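Local structure of argininosuccinate lyase (Chelativorans sp., 6RXA) at residues A[435-438]-A[439-442]; A[362-365]-A[366-369]; A[352-355]-A[356-359]; A[456-459]-A[460-464]. The protein acts as an EDDS lyase, a C-N lyase of the aspartase/fumarase superfamily, most of whose members release fumarate from their substrates. The protein carries 2 engineered substitutions. All blocks are in the same frame, centred on the assembly; numbering follows the deposited sequence.

Contact 1. Residues A[435-438]-A[439-442]; sequences DPWQ and NVLR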
loop_
_atom_site.group_PDB
_atom_site.type_symbol
_atom_site.label_atom_id
_atom_site.label_comp_id
_atom_site.label_asym_id
_atom_site.label_seq_id
_atom_site.Cartn_x
_atom_site.Cartn_y
_atom_site.Cartn_z
ATOM N N ASP A 435 -19.733 34.942 24.646
ATOM C CA ASP A 435 -20.939 34.127 24.717
ATOM C C ASP A 435 -20.874 33.117 23.581
ATOM O O ASP A 435 -20.904 33.519 22.408
ATOM C CB ASP A 435 -22.149 35.045 24.557
ATOM C CG ASP A 435 -23.467 34.299 24.608
ATOM O OD1 ASP A 435 -23.524 33.112 24.236
ATOM O OD2 ASP A 435 -24.476 34.925 25.007
ATOM N N PRO A 436 -20.770 31.809 23.858
ATOM C CA PRO A 436 -20.552 30.862 22.755
ATOM C C PRO A 436 -21.716 30.779 21.791
ATOM O O PRO A 436 -21.511 30.461 20.613
ATOM C CB PRO A 436 -20.304 29.520 23.468
ATOM C CG PRO A 436 -20.980 29.673 24.794
ATOM C CD PRO A 436 -20.868 31.123 25.166
ATOM N N TRP A 437 -22.946 31.018 22.256
ATOM C CA TRP A 437 -24.070 31.013 21.331
ATOM C C TRP A 437 -23.995 32.209 20.391
ATOM O O TRP A 437 -24.301 32.081 19.199
ATOM C CB TRP A 437 -25.399 30.997 22.086
ATOM C CG TRP A 437 -26.582 30.873 21.163
ATOM C CD1 TRP A 437 -27.628 31.742 21.033
ATOM C CD2 TRP A 437 -26.817 29.825 20.218
ATOM N NE1 TRP A 437 -28.506 31.292 20.070
ATOM C CE2 TRP A 437 -28.029 30.112 19.559
ATOM C CE3 TRP A 437 -26.118 28.661 19.867
ATOM C CZ2 TRP A 437 -28.556 29.284 18.572
ATOM C CZ3 TRP A 437 -26.647 27.843 18.889
ATOM C CH2 TRP A 437 -27.851 28.157 18.253
ATOM N N GLN A 438 -23.573 33.373 20.902
ATOM C CA GLN A 438 -23.342 34.511 20.014
ATOM C C GLN A 438 -22.212 34.233 19.029
ATOM O O GLN A 438 -22.238 34.745 17.903
ATOM C CB GLN A 438 -23.084 35.798 20.797
ATOM C CG GLN A 438 -24.264 36.245 21.641
ATOM C CD GLN A 438 -25.529 36.470 20.833
ATOM O OE1 GLN A 438 -25.515 37.146 19.806
ATOM N NE2 GLN A 438 -26.630 35.895 21.296
ATOM N N ASN A 439 -21.206 33.437 19.425
ATOM C CA ASN A 439 -20.172 33.050 18.466
ATOM C C ASN A 439 -20.799 32.293 17.301
ATOM O O ASN A 439 -20.408 32.471 16.140
ATOM C CB ASN A 439 -19.112 32.147 19.113
ATOM C CG ASN A 439 -18.048 32.907 19.859
ATOM O OD1 ASN A 439 -16.857 32.713 19.615
ATOM N ND2 ASN A 439 -18.458 33.742 20.790
ATOM N N VAL A 440 -21.751 31.402 17.602
ATOM C CA VAL A 440 -22.417 30.636 16.557
ATOM C C VAL A 440 -23.261 31.553 15.689
ATOM O O VAL A 440 -23.172 31.525 14.457
ATOM C CB VAL A 440 -23.262 29.510 17.181
ATOM C CG1 VAL A 440 -24.139 28.879 16.138
ATOM C CG2 VAL A 440 -22.348 28.452 17.806
ATOM N N LEU A 441 -24.067 32.410 16.322
ATOM C CA LEU A 441 -24.966 33.280 15.573
ATOM C C LEU A 441 -24.204 34.233 14.660
ATOM O O LEU A 441 -24.673 34.557 13.559
ATOM C CB LEU A 441 -25.855 34.059 16.541
ATOM C CG LEU A 441 -26.877 33.242 17.325
ATOM C CD1 LEU A 441 -27.722 34.162 18.222
ATOM C CD2 LEU A 441 -27.753 32.443 16.390
ATOM N N ARG A 442 -23.040 34.718 15.097
ATOM C CA ARG A 442 -22.263 35.624 14.256
ATOM C C ARG A 442 -21.703 34.939 13.013
ATOM O O ARG A 442 -21.442 35.619 12.014
ATOM C CB ARG A 442 -21.118 36.242 15.064
ATOM C CG ARG A 442 -21.579 37.386 15.944
ATOM C CD ARG A 442 -20.414 38.109 16.574
ATOM N NE ARG A 442 -19.805 37.343 17.654
ATOM C CZ ARG A 442 -20.143 37.453 18.939
ATOM N NH1 ARG A 442 -21.082 38.306 19.326
ATOM N NH2 ARG A 442 -19.523 36.710 19.847
#
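L441 lays its CG over one face of the W437 indole, a CH-pi contact 4.0 Å from the centroid of the five-membered ring. The methyl CD1 of L441 goes on to NE1 of W437 at 3.5 Å, while CG1 of V440 meets the other end of the indole at W437 CZ3, 3.9 Å away. W437 CG lies anti to the backbone N (chi1 -175°), which swings the ring along the helix toward both later residues. Without the indole, as with an alanine here, L441 and V440 would probably lose their aromatic cover and a gap would open beside T167 and P451, which the ring also touches. On another side R442 folds back and sets its guanidinium face over Q438 O, its charge taken by D369 and D432. N439 grips D435 O twice, through N (3.0 Å) and through ND2 (2.9 Å); the amide comes from above the carbonyl plane and also bonds A433 O. Further out, D435 OD1 accepts weak bonds from W437 N, at 2.9 Å, and Q438 N. An aspartate N-cap followed by proline in the first turn is a classic helix start, here opening the short helix 436-442 of the C-terminal region.

Contact 2. Residues A[362-365]-A[366-369]; sequences ENYS and TMTD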
loop_
_atom_site.group_PDB
_atom_site.type_symbol
_atom_site.label_atom_id
_atom_site.label_comp_id
_atom_site.label_asym_id
_atom_site.label_seq_id
_atom_site.Cartn_x
_atom_site.Cartn_y
_atom_site.Cartn_z
ATOM N N GLU A 362 -16.387 27.610 28.533
ATOM C CA GLU A 362 -15.338 27.672 29.544
ATOM C C GLU A 362 -13.920 27.474 29.035
ATOM O O GLU A 362 -12.992 27.974 29.674
ATOM C CB GLU A 362 -15.608 26.648 30.657
ATOM C CG GLU A 362 -16.892 26.929 31.400
ATOM C CD GLU A 362 -17.107 26.023 32.596
ATOM O OE1 GLU A 362 -16.357 25.041 32.756
ATOM O OE2 GLU A 362 -18.031 26.312 33.385
ATOM N N ASN A 363 -13.700 26.776 27.914
ATOM C CA ASN A 363 -12.366 26.294 27.568
ATOM C C ASN A 363 -11.662 27.090 26.463
ATOM O O ASN A 363 -10.719 26.582 25.847
ATOM C CB ASN A 363 -12.412 24.816 27.197
ATOM C CG ASN A 363 -12.717 23.925 28.376
ATOM O OD1 ASN A 363 -12.749 24.369 29.514
ATOM N ND2 ASN A 363 -12.937 22.645 28.101
ATOM N N TYR A 364 -12.071 28.322 26.229
ATOM C CA TYR A 364 -11.339 29.349 25.469
ATOM C C TYR A 364 -11.540 29.285 23.966
ATOM O O TYR A 364 -10.840 30.032 23.233
ATOM C CB TYR A 364 -9.847 29.422 25.823
ATOM C CG TYR A 364 -9.598 29.479 27.319
ATOM C CD1 TYR A 364 -9.946 30.597 28.059
ATOM C CD2 TYR A 364 -9.041 28.393 27.989
ATOM C CE1 TYR A 364 -9.739 30.637 29.427
ATOM C CE2 TYR A 364 -8.831 28.428 29.350
ATOM C CZ TYR A 364 -9.175 29.551 30.061
ATOM O OH TYR A 364 -8.959 29.583 31.424
ATOM N N SER A 365 -12.474 28.489 23.456
ATOM C CA SER A 365 -12.773 28.511 22.030
ATOM C C SER A 365 -13.392 29.831 21.570
ATOM O O SER A 365 -13.450 30.076 20.357
ATOM C CB SER A 365 -13.680 27.333 21.670
ATOM O OG SER A 365 -15.002 27.556 22.107
ATOM N N THR A 366 -13.869 30.667 22.487
ATOM C CA THR A 366 -14.437 31.968 22.127
ATOM C C THR A 366 -13.384 33.053 21.934
ATOM O O THR A 366 -13.749 34.207 21.687
ATOM C CB THR A 366 -15.443 32.398 23.202
ATOM O OG1 THR A 366 -14.791 32.383 24.480
ATOM C CG2 THR A 366 -16.636 31.448 23.220
ATOM N N MET A 367 -12.091 32.736 22.002
ATOM C CA MET A 367 -11.090 33.797 21.966
ATOM C C MET A 367 -10.964 34.454 20.590
ATOM O O MET A 367 -10.552 35.619 20.512
ATOM C CB MET A 367 -9.732 33.283 22.439
ATOM C CG MET A 367 -9.691 32.911 23.904
ATOM S SD MET A 367 -10.046 34.299 24.995
ATOM C CE MET A 367 -11.646 33.815 25.646
ATOM N N THR A 368 -11.290 33.747 19.504
ATOM C CA THR A 368 -11.253 34.398 18.199
ATOM C C THR A 368 -12.244 35.547 18.153
ATOM O O THR A 368 -11.920 36.645 17.693
ATOM C CB THR A 368 -11.565 33.426 17.067
ATOM O OG1 THR A 368 -10.580 32.397 17.001
ATOM C CG2 THR A 368 -11.557 34.190 15.734
ATOM N N ASP A 369 -13.458 35.322 18.655
ATOM C CA ASP A 369 -14.440 36.401 18.642
ATOM C C ASP A 369 -13.993 37.579 19.496
ATOM O O ASP A 369 -14.247 38.736 19.148
ATOM C CB ASP A 369 -15.818 35.908 19.053
ATOM C CG ASP A 369 -16.593 35.372 17.873
ATOM O OD1 ASP A 369 -15.937 35.039 16.862
ATOM O OD2 ASP A 369 -17.842 35.302 17.940
HETATM O O HOH W 1 -14.658 29.609 25.532
HETATM O O HOH W 2 -10.890 30.816 19.294
HETATM O O HOH W 3 -14.216 32.335 18.785
#
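Y364 and M367 close a type I beta turn that carries the chain from helix 353-362 into helix 367-378. Its bond runs from M367 N to Y364 O at 3.2 Å, the donor standing well above the carbonyl plane, 58° out of it. Y364 takes a positive phi (85°), turning the chain off the axis of the helix that has just ended. M367 CG leans on the same carbonyl oxygen and meets Y364 CB at 4.0 Å; bends at chi2 and chi3 then curl the thioether back until CE sits at the edge of the Y364 ring, near its plane. One face of that ring has E362 O over its centre, and the hydroxyl bonds I401 O. M367 is buried against V389, V393 and L434, and Q285 of a second subunit packs on both Y364 and M367, so this turn between two helices lies at a subunit interface. Water stitches the polar atoms together. T366 OG1 accepts from water 1 at 3.0 Å, and that water takes a weak bond from Y364 N. The rotamer of T366 (chi1 55°) sets OG1 between its own N and carbonyl carbon, turned back to this water. S365 O accepts from water 3 at 2.9 Å, which in turn accepts from D369 N at 3.1 Å, so the carbonyl reaches the first turn of helix 367-378 through solvent. T368 OG1 shares a hydrogen bond with water 2 at 2.8 Å. D369 OD1 forms a salt bridge with R443.

Contact 3. Residues A[352-355]-A[356-359]; sequences NKER and MRQY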
loop_
_atom_site.group_PDB
_atom_site.type_symbol
_atom_site.label_atom_id
_atom_site.label_comp_id
_atom_site.label_asym_id
_atom_site.label_seq_id
_atom_site.Cartn_x
_atom_site.Cartn_y
_atom_site.Cartn_z
ATOM N N ASN A 352 -24.316 14.916 25.002
ATOM C CA ASN A 352 -24.479 15.524 26.327
ATOM C C ASN A 352 -24.498 17.031 26.117
ATOM O O ASN A 352 -23.458 17.693 26.123
ATOM C CB ASN A 352 -23.343 15.134 27.261
ATOM C CG ASN A 352 -23.527 15.676 28.686
ATOM O OD1 ASN A 352 -24.208 16.683 28.930
ATOM N ND2 ASN A 352 -22.888 15.007 29.635
ATOM N N LYS A 353 -25.699 17.585 25.920
ATOM C CA LYS A 353 -25.807 18.977 25.492
ATOM C C LYS A 353 -25.236 19.926 26.531
ATOM O O LYS A 353 -24.610 20.934 26.177
ATOM C CB LYS A 353 -27.261 19.331 25.186
ATOM C CG LYS A 353 -27.844 18.534 24.033
ATOM C CD LYS A 353 -29.215 19.067 23.656
ATOM C CE LYS A 353 -29.841 18.252 22.542
ATOM N NZ LYS A 353 -31.189 18.766 22.154
ATOM N N GLU A 354 -25.438 19.624 27.818
ATOM C CA GLU A 354 -24.958 20.530 28.858
ATOM C C GLU A 354 -23.436 20.566 28.891
ATOM O O GLU A 354 -22.838 21.644 29.012
ATOM C CB GLU A 354 -25.508 20.115 30.225
ATOM C CG GLU A 354 -26.958 20.485 30.478
ATOM C CD GLU A 354 -27.321 20.425 31.958
ATOM O OE1 GLU A 354 -26.414 20.578 32.805
ATOM O OE2 GLU A 354 -28.513 20.224 32.273
ATOM N N ARG A 355 -22.791 19.407 28.799
ATOM C CA ARG A 355 -21.332 19.383 28.824
ATOM C C ARG A 355 -20.758 20.026 27.567
ATOM O O ARG A 355 -19.751 20.741 27.636
ATOM C CB ARG A 355 -20.848 17.946 29.003
ATOM C CG ARG A 355 -19.354 17.753 29.131
ATOM C CD ARG A 355 -18.791 17.945 30.535
ATOM N NE ARG A 355 -19.341 17.153 31.653
ATOM C CZ ARG A 355 -19.850 15.916 31.625
ATOM N NH1 ARG A 355 -19.982 15.217 30.505
ATOM N NH2 ARG A 355 -20.267 15.383 32.767
ATOM N N MET A 356 -21.381 19.792 26.411
ATOM C CA MET A 356 -20.939 20.444 25.183
ATOM C C MET A 356 -20.951 21.960 25.342
ATOM O O MET A 356 -19.975 22.639 25.003
ATOM C CB MET A 356 -21.858 20.048 24.030
ATOM C CG MET A 356 -21.632 18.653 23.466
ATOM S SD MET A 356 -22.864 18.280 22.203
ATOM C CE MET A 356 -22.166 16.805 21.468
ATOM N N ARG A 357 -22.051 22.500 25.863
ATOM C CA ARG A 357 -22.140 23.942 26.086
ATOM C C ARG A 357 -21.111 24.399 27.110
ATOM O O ARG A 357 -20.487 25.460 26.946
ATOM C CB ARG A 357 -23.548 24.297 26.557
ATOM C CG ARG A 357 -23.815 25.790 26.682
ATOM C CD ARG A 357 -25.241 26.028 27.236
ATOM N NE ARG A 357 -26.197 24.991 26.820
ATOM C CZ ARG A 357 -26.766 24.094 27.634
ATOM N NH1 ARG A 357 -27.610 23.195 27.140
ATOM N NH2 ARG A 357 -26.508 24.096 28.937
ATOM N N GLN A 358 -20.915 23.621 28.179
ATOM C CA GLN A 358 -19.951 24.006 29.205
ATOM C C GLN A 358 -18.558 24.178 28.613
ATOM O O GLN A 358 -17.889 25.190 28.846
ATOM C CB GLN A 358 -19.911 22.955 30.314
ATOM C CG GLN A 358 -18.895 23.247 31.396
ATOM C CD GLN A 358 -18.869 22.193 32.486
ATOM O OE1 GLN A 358 -19.499 21.139 32.369
ATOM N NE2 GLN A 358 -18.138 22.474 33.557
ATOM N N TYR A 359 -18.084 23.183 27.865
ATOM C CA TYR A 359 -16.775 23.310 27.243
ATOM C C TYR A 359 -16.720 24.544 26.348
ATOM O O TYR A 359 -15.756 25.314 26.394
ATOM C CB TYR A 359 -16.454 22.072 26.420
ATOM C CG TYR A 359 -16.157 20.826 27.211
ATOM C CD1 TYR A 359 -15.983 20.852 28.586
ATOM C CD2 TYR A 359 -16.062 19.611 26.576
ATOM C CE1 TYR A 359 -15.703 19.684 29.296
ATOM C CE2 TYR A 359 -15.771 18.459 27.269
ATOM C CZ TYR A 359 -15.601 18.485 28.613
ATOM O OH TYR A 359 -15.326 17.312 29.297
#
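R355 stacks its aliphatic stem on Y359, one helical turn further on. From CB the chain leaves with CG anti to the backbone N (chi1 -177°), which drops CG over the face of the Y359 ring, 4.1 Å from its centroid: a CH-pi contact, offset toward the rim. A bend at chi2 then carries CD along the ring to its hydroxyl end, 3.7 Å from Y359 OH, and to the Q358 amide, with OE1 of Q358 at 3.8 Å from R355 CD. NE passes 4.1 Å from Q358 OE1, and the guanidinium ends turned 36° from the ring plane. The R355 carbonyl oxygen also lies over a face of the Y359 ring while accepting from Y359 N at 3.0 Å. Y359 OH is held by Y267 O, which fixes the ring beneath the arginine. Were Y359 a leucine, Y267 O would probably lose its hydroxyl partner and the R355 stem its flat platform. On the exposed flank R357 turns a guanidinium face to K353 O, whereas its NH2 stays 5.2 Å from E354 OE1, too long for a salt bridge. M356 packs on M154 and V269. The R355-Y359 stack is an i to i+4 helix contact. In one of its two conformers N352 caps the helix, OD1 accepting from R355 N; an asparagine N-cap is a classic helix start, here of helix 353-362 just after strand 350-351.

Contact 4. Residues A[456-459]-A[460-464]; sequences ASID and DAMAE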
loop_
_atom_site.group_PDB
_atom_site.type_symbol
_atom_site.label_atom_id
_atom_site.label_comp_id
_atom_site.label_asym_id
_atom_site.label_seq_id
_atom_site.Cartn_x
_atom_site.Cartn_y
_atom_site.Cartn_z
ATOM N N ALA A 456 -30.157 26.021 5.740
ATOM C CA ALA A 456 -30.050 26.142 4.291
ATOM C C ALA A 456 -29.333 24.939 3.699
ATOM O O ALA A 456 -29.761 24.394 2.670
ATOM C CB ALA A 456 -29.316 27.430 3.913
ATOM N N SER A 457 -28.240 24.507 4.340
ATOM C CA SER A 457 -27.506 23.343 3.862
ATOM C C SER A 457 -28.345 22.083 3.982
ATOM O O SER A 457 -28.277 21.202 3.114
ATOM C CB SER A 457 -26.206 23.177 4.650
ATOM O OG SER A 457 -25.243 24.127 4.228
ATOM N N ILE A 458 -29.129 21.967 5.054
ATOM C CA ILE A 458 -30.005 20.809 5.204
ATOM C C ILE A 458 -31.040 20.782 4.089
ATOM O O ILE A 458 -31.275 19.737 3.474
ATOM C CB ILE A 458 -30.655 20.786 6.601
ATOM C CG1 ILE A 458 -29.600 20.448 7.664
ATOM C CG2 ILE A 458 -31.821 19.788 6.629
ATOM C CD1 ILE A 458 -30.104 20.614 9.085
ATOM N N ASP A 459 -31.668 21.932 3.807
ATOM C CA ASP A 459 -32.653 21.988 2.731
ATOM C C ASP A 459 -32.032 21.541 1.412
ATOM O O ASP A 459 -32.633 20.762 0.656
ATOM C CB ASP A 459 -33.195 23.412 2.590
ATOM C CG ASP A 459 -34.081 23.839 3.749
ATOM O OD1 ASP A 459 -34.499 22.988 4.557
ATOM O OD2 ASP A 459 -34.375 25.052 3.842
ATOM N N ASP A 460 -30.816 22.007 1.128
ATOM C CA ASP A 460 -30.138 21.605 -0.096
ATOM C C ASP A 460 -29.845 20.108 -0.098
ATOM O O ASP A 460 -30.004 19.438 -1.128
ATOM C CB ASP A 460 -28.842 22.399 -0.261
ATOM C CG ASP A 460 -29.091 23.826 -0.724
ATOM O OD1 ASP A 460 -30.249 24.130 -1.087
ATOM O OD2 ASP A 460 -28.134 24.633 -0.720
ATOM N N ALA A 461 -29.400 19.568 1.043
ATOM C CA ALA A 461 -29.054 18.152 1.113
ATOM C C ALA A 461 -30.289 17.275 0.970
ATOM O O ALA A 461 -30.225 16.187 0.380
ATOM C CB ALA A 461 -28.329 17.864 2.428
ATOM N N MET A 462 -31.424 17.720 1.507
ATOM C CA MET A 462 -32.652 16.945 1.357
ATOM C C MET A 462 -33.058 16.873 -0.111
ATOM O O MET A 462 -33.521 15.831 -0.584
ATOM C CB MET A 462 -33.758 17.554 2.216
ATOM C CG MET A 462 -33.511 17.454 3.724
ATOM S SD MET A 462 -33.627 15.769 4.342
ATOM C CE MET A 462 -35.403 15.525 4.376
ATOM N N ALA A 463 -32.878 17.967 -0.855
ATOM C CA ALA A 463 -33.160 17.918 -2.284
ATOM C C ALA A 463 -32.181 17.001 -3.004
ATOM O O ALA A 463 -32.572 16.251 -3.906
ATOM C CB ALA A 463 -33.118 19.330 -2.865
ATOM N N GLU A 464 -30.905 17.048 -2.616
ATOM C CA GLU A 464 -29.909 16.158 -3.205
ATOM C C GLU A 464 -30.225 14.699 -2.897
ATOM O O GLU A 464 -30.080 13.834 -3.765
ATOM C CB GLU A 464 -28.506 16.550 -2.733
ATOM C CG GLU A 464 -27.993 17.825 -3.388
ATOM C CD GLU A 464 -26.598 18.242 -2.949
ATOM O OE1 GLU A 464 -25.970 17.590 -2.085
ATOM O OE2 GLU A 464 -26.111 19.257 -3.491
#
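I458 and M462 make the apolar contact, their side chains lying side by side and pointing the same way, with I458 CG2 4.1 Å from M462 CG. M462 CG is anti to its carbonyl carbon (chi1 -66°), which brings it within 3.2 Å of I458 O before bends at chi2 and chi3 lead the thioether away. A461 adds only a methyl, CB lying 3.4 Å from S457 O. Backbone hydrogen bonds are those of a regular alpha helix: D460 N to A456 O, A461 N to S457 O, M462 N to I458 O at 2.8 Å, and a longer one from A463 N to D459 O at 3.2 Å. Among the charged groups, D460 folds its carboxylate back beside A456 O, CG at 3.5 Å. D459 OD1 instead turns to K455 in a salt bridge, and the two acids keep apart, D459 OD2 being 6.5 Å from D460 OD1. The segment belongs to the long helix 451-500 of the helical bundle: I458 and A461 bear on M173 of helix 168-193, A461 and M462 on V143 of helix 112-147, E464 pairs with R139, and S457 packs on V226 of a third subunit.

In the fold
Contacts 3, 2 and 1 follow one another in the chain and gather at one end of it, whereas contact 4 lies in the long helical bundle. Contact 3 lies on helix 353-362 and contact 2 begins at its last residue, their centres 14 Å apart. Contacts 1 and 2 have centres 10 Å apart and are locked by a salt bridge, R442 NE to D369 OD2 at 2.8 Å, with P436 and N439 packed on T366. Contact 4 is detached: its nearest atoms are about 12 Å from contact 1. Contact 2 comes nearest the substrate site, the side chain of T368 being about 10 Å from that of T158, which binds fumarate in another structure of this protein; the other three lie away from it.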